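Local coordinates for protein monomethylamine methyltransferase MtmB1 (Methanosarcina barkeri, PDB 1TV3) that catalyses transfer of the methyl group from monomethylamine to the corrinoid cofactor of its partner protein MtmC in methanogenesis from methylamine, at residues M199-P204 / C224-E229. Residues are numbered along the deposited sequence; the frame is centred on the assembly and turned at random. Where two conformers were deposited one is given.
With BG4 (5-(hydroxy-methyl-amino)-3-methyl-pyrrolidine-2-carboxylic acid), chain B.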
loop_
_atom_site.group_PDB
_atom_site.type_symbol
_atom_site.label_atom_id
_atom_site.label_comp_id
_atom_site.label_asym_id
_atom_site.label_seq_id
_atom_site.Cartn_x
_atom_site.Cartn_y
_atom_site.Cartn_z
ATOM N N MET A 199 -16.406 2.249 -6.671
ATOM C CA MET A 199 -16.903 3.008 -7.812
ATOM C C MET A 199 -16.022 4.227 -8.082
ATOM O O MET A 199 -15.610 4.932 -7.158
ATOM C CB MET A 199 -18.341 3.483 -7.575
ATOM C CG MET A 199 -19.394 2.390 -7.618
ATOM S SD MET A 199 -21.066 3.072 -7.462
ATOM C CE MET A 199 -21.329 3.702 -9.141
ATOM N N GLY A 200 -15.729 4.469 -9.353
ATOM C CA GLY A 200 -14.929 5.628 -9.702
ATOM C C GLY A 200 -15.815 6.866 -9.711
ATOM O O GLY A 200 -17.033 6.763 -9.877
ATOM N N VAL A 201 -15.216 8.035 -9.515
ATOM C CA VAL A 201 -15.977 9.275 -9.524
ATOM C C VAL A 201 -15.382 10.253 -10.535
ATOM O O VAL A 201 -14.385 9.955 -11.206
ATOM C CB VAL A 201 -15.983 9.955 -8.133
ATOM C CG1 VAL A 201 -16.476 8.976 -7.069
ATOM C CG2 VAL A 201 -14.589 10.474 -7.795
ATOM N N LYS A 202 -16.011 11.416 -10.643
ATOM C CA LYS A 202 -15.544 12.458 -11.542
ATOM C C LYS A 202 -15.706 13.780 -10.810
ATOM O O LYS A 202 -16.794 14.111 -10.339
ATOM C CB LYS A 202 -16.352 12.460 -12.848
ATOM C CG LYS A 202 -15.779 13.387 -13.914
ATOM C CD LYS A 202 -16.457 14.756 -13.937
ATOM C CE LYS A 202 -17.699 14.731 -14.837
ATOM N NZ LYS A 202 -18.280 16.086 -15.083
ATOM N N GLY A 203 -14.605 14.516 -10.699
ATOM C CA GLY A 203 -14.604 15.799 -10.016
ATOM C C GLY A 203 -13.196 16.361 -10.077
ATOM O O GLY A 203 -12.439 15.975 -10.976
ATOM N N PRO A 204 -12.796 17.248 -9.146
ATOM C CA PRO A 204 -13.549 17.792 -8.005
ATOM C C PRO A 204 -14.488 18.913 -8.461
ATOM O O PRO A 204 -14.096 19.777 -9.243
ATOM C CB PRO A 204 -12.444 18.288 -7.077
ATOM C CG PRO A 204 -11.433 18.820 -8.046
ATOM C CD PRO A 204 -11.416 17.772 -9.160
ATOM N N CYS A 224 -5.920 8.228 -8.664
ATOM C CA CYS A 224 -5.649 8.127 -10.096
ATOM C C CYS A 224 -6.695 7.391 -10.929
ATOM O O CYS A 224 -6.743 7.568 -12.146
ATOM C CB CYS A 224 -4.267 7.501 -10.348
ATOM S SG CYS A 224 -4.123 5.765 -9.894
ATOM N N THR A 225 -7.528 6.579 -10.283
ATOM C CA THR A 225 -8.566 5.823 -10.981
ATOM C C THR A 225 -9.879 6.596 -11.151
ATOM O O THR A 225 -10.876 6.044 -11.622
ATOM C CB THR A 225 -8.856 4.482 -10.266
ATOM O OG1 THR A 225 -9.021 4.713 -8.861
ATOM C CG2 THR A 225 -7.705 3.501 -10.485
ATOM N N ASP A 226 -9.875 7.873 -10.767
ATOM C CA ASP A 226 -11.051 8.733 -10.917
ATOM C C ASP A 226 -10.776 9.705 -12.057
ATOM O O ASP A 226 -9.616 9.978 -12.368
ATOM C CB ASP A 226 -11.312 9.549 -9.647
ATOM C CG ASP A 226 -11.605 8.682 -8.442
ATOM O OD1 ASP A 226 -12.459 7.775 -8.556
ATOM O OD2 ASP A 226 -10.986 8.915 -7.380
ATOM N N SER A 227 -11.830 10.226 -12.680
ATOM C CA SER A 227 -11.664 11.191 -13.768
ATOM C C SER A 227 -11.464 12.568 -13.152
ATOM O O SER A 227 -12.272 13.004 -12.333
ATOM C CB SER A 227 -12.899 11.215 -14.678
ATOM O OG SER A 227 -13.054 9.986 -15.363
ATOM N N HIS A 228 -10.387 13.244 -13.545
ATOM C CA HIS A 228 -10.073 14.572 -13.023
ATOM C C HIS A 228 -10.469 15.646 -14.025
ATOM O O HIS A 228 -9.975 15.678 -15.149
ATOM C CB HIS A 228 -8.586 14.651 -12.687
ATOM C CG HIS A 228 -8.182 13.698 -11.607
ATOM N ND1 HIS A 228 -7.683 14.116 -10.391
ATOM C CD2 HIS A 228 -8.277 12.350 -11.530
ATOM C CE1 HIS A 228 -7.494 13.068 -9.613
ATOM N NE2 HIS A 228 -7.847 11.983 -10.279
ATOM N N GLU A 229 -11.356 16.534 -13.594
ATOM C CA GLU A 229 -11.873 17.566 -14.469
ATOM C C GLU A 229 -11.072 18.845 -14.622
ATOM O O GLU A 229 -10.461 19.338 -13.677
ATOM C CB GLU A 229 -13.302 17.930 -14.042
ATOM C CG GLU A 229 -13.415 18.745 -12.744
ATOM C CD GLU A 229 -13.055 20.223 -12.920
ATOM O OE1 GLU A 229 -13.241 20.758 -14.039
ATOM O OE2 GLU A 229 -12.604 20.858 -11.937
HETATM C C1 BG4 B . -19.530 16.320 -15.495
HETATM C C2 BG4 B . -19.927 17.785 -15.661
HETATM C C3 BG4 B . -20.604 18.338 -14.414
HETATM C C4 BG4 B . -19.486 19.064 -13.649
HETATM C C5 BG4 B . -18.504 19.575 -14.703
HETATM C C6 BG4 B . -21.636 19.231 -14.889
HETATM N N1 BG4 B . -18.733 18.706 -15.931
HETATM O O1 BG4 B . -20.313 15.433 -15.874
HETATM N N2 BG4 B . -17.148 19.401 -14.257
HETATM O O2 BG4 B . -16.540 18.074 -14.122
HETATM C C7 BG4 B . -16.262 20.187 -15.103
HETATM O O HOH W 1 -14.942 8.945 -13.859
HETATM O O HOH W 2 -13.586 22.029 -10.030
#
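With CG anti to the carbonyl carbon (chi1 -62°), the Asp226 side chain reaches the backbone of Val201, whose N donates to OD1 of Asp226 at 2.9 Å. The donor arrives from above the carboxylate plane, 40° out of it, while Val201 CG2 lies obliquely across the group, 3.5 Å from Asp226 CG. Aspartate suits this place because its second oxygen, OD2, forms a salt bridge with Lys188 and accepts the N-H of Thr223. An alanine in place of Asp226 would probably leave the Val201 N-H without this acceptor and Lys188 without this carboxylate partner. Beyond it the two strands run parallel, as neighbours in the curled parallel sheet of a TIM barrel, joined through helix 210-214 as a beta-alpha-beta unit. Ser227 N bonds to Val201 O at 3.0 Å, Ser227 O takes the N-H of Gly203, and Gly203 O receives Glu229 N at 2.9 Å. Gly203, in an extended shape that residues with a CB adopt less readily, precedes a cis peptide to Pro204, whose CD lies 4.2 Å from Glu229 CG. Lys202 and Ser227 project from the same face: Lys202 CG rests 3.7 Å from Ser227 CB, and the small serine leaves the long chain its path, while its OG is held by Trp293 and by a water that also donates to Val201 O. With CG anti to the backbone N (chi1 -171°) and bends at chi2 and chi3, Lys202 leads away to NZ, covalently joined to C1 of the methylpyrrolidine group BG4, a pyrrolysine adduct carrying hydroxy-methyl-amino on C5. Lys202 NZ also donates to BG4 O2 at 2.8 Å. Glu229, long and bent at chi2, brings OE1 to 3.3 Å from BG4 C7; Ser365, Glu205 and Glu259 hydrogen-bond BG4 too.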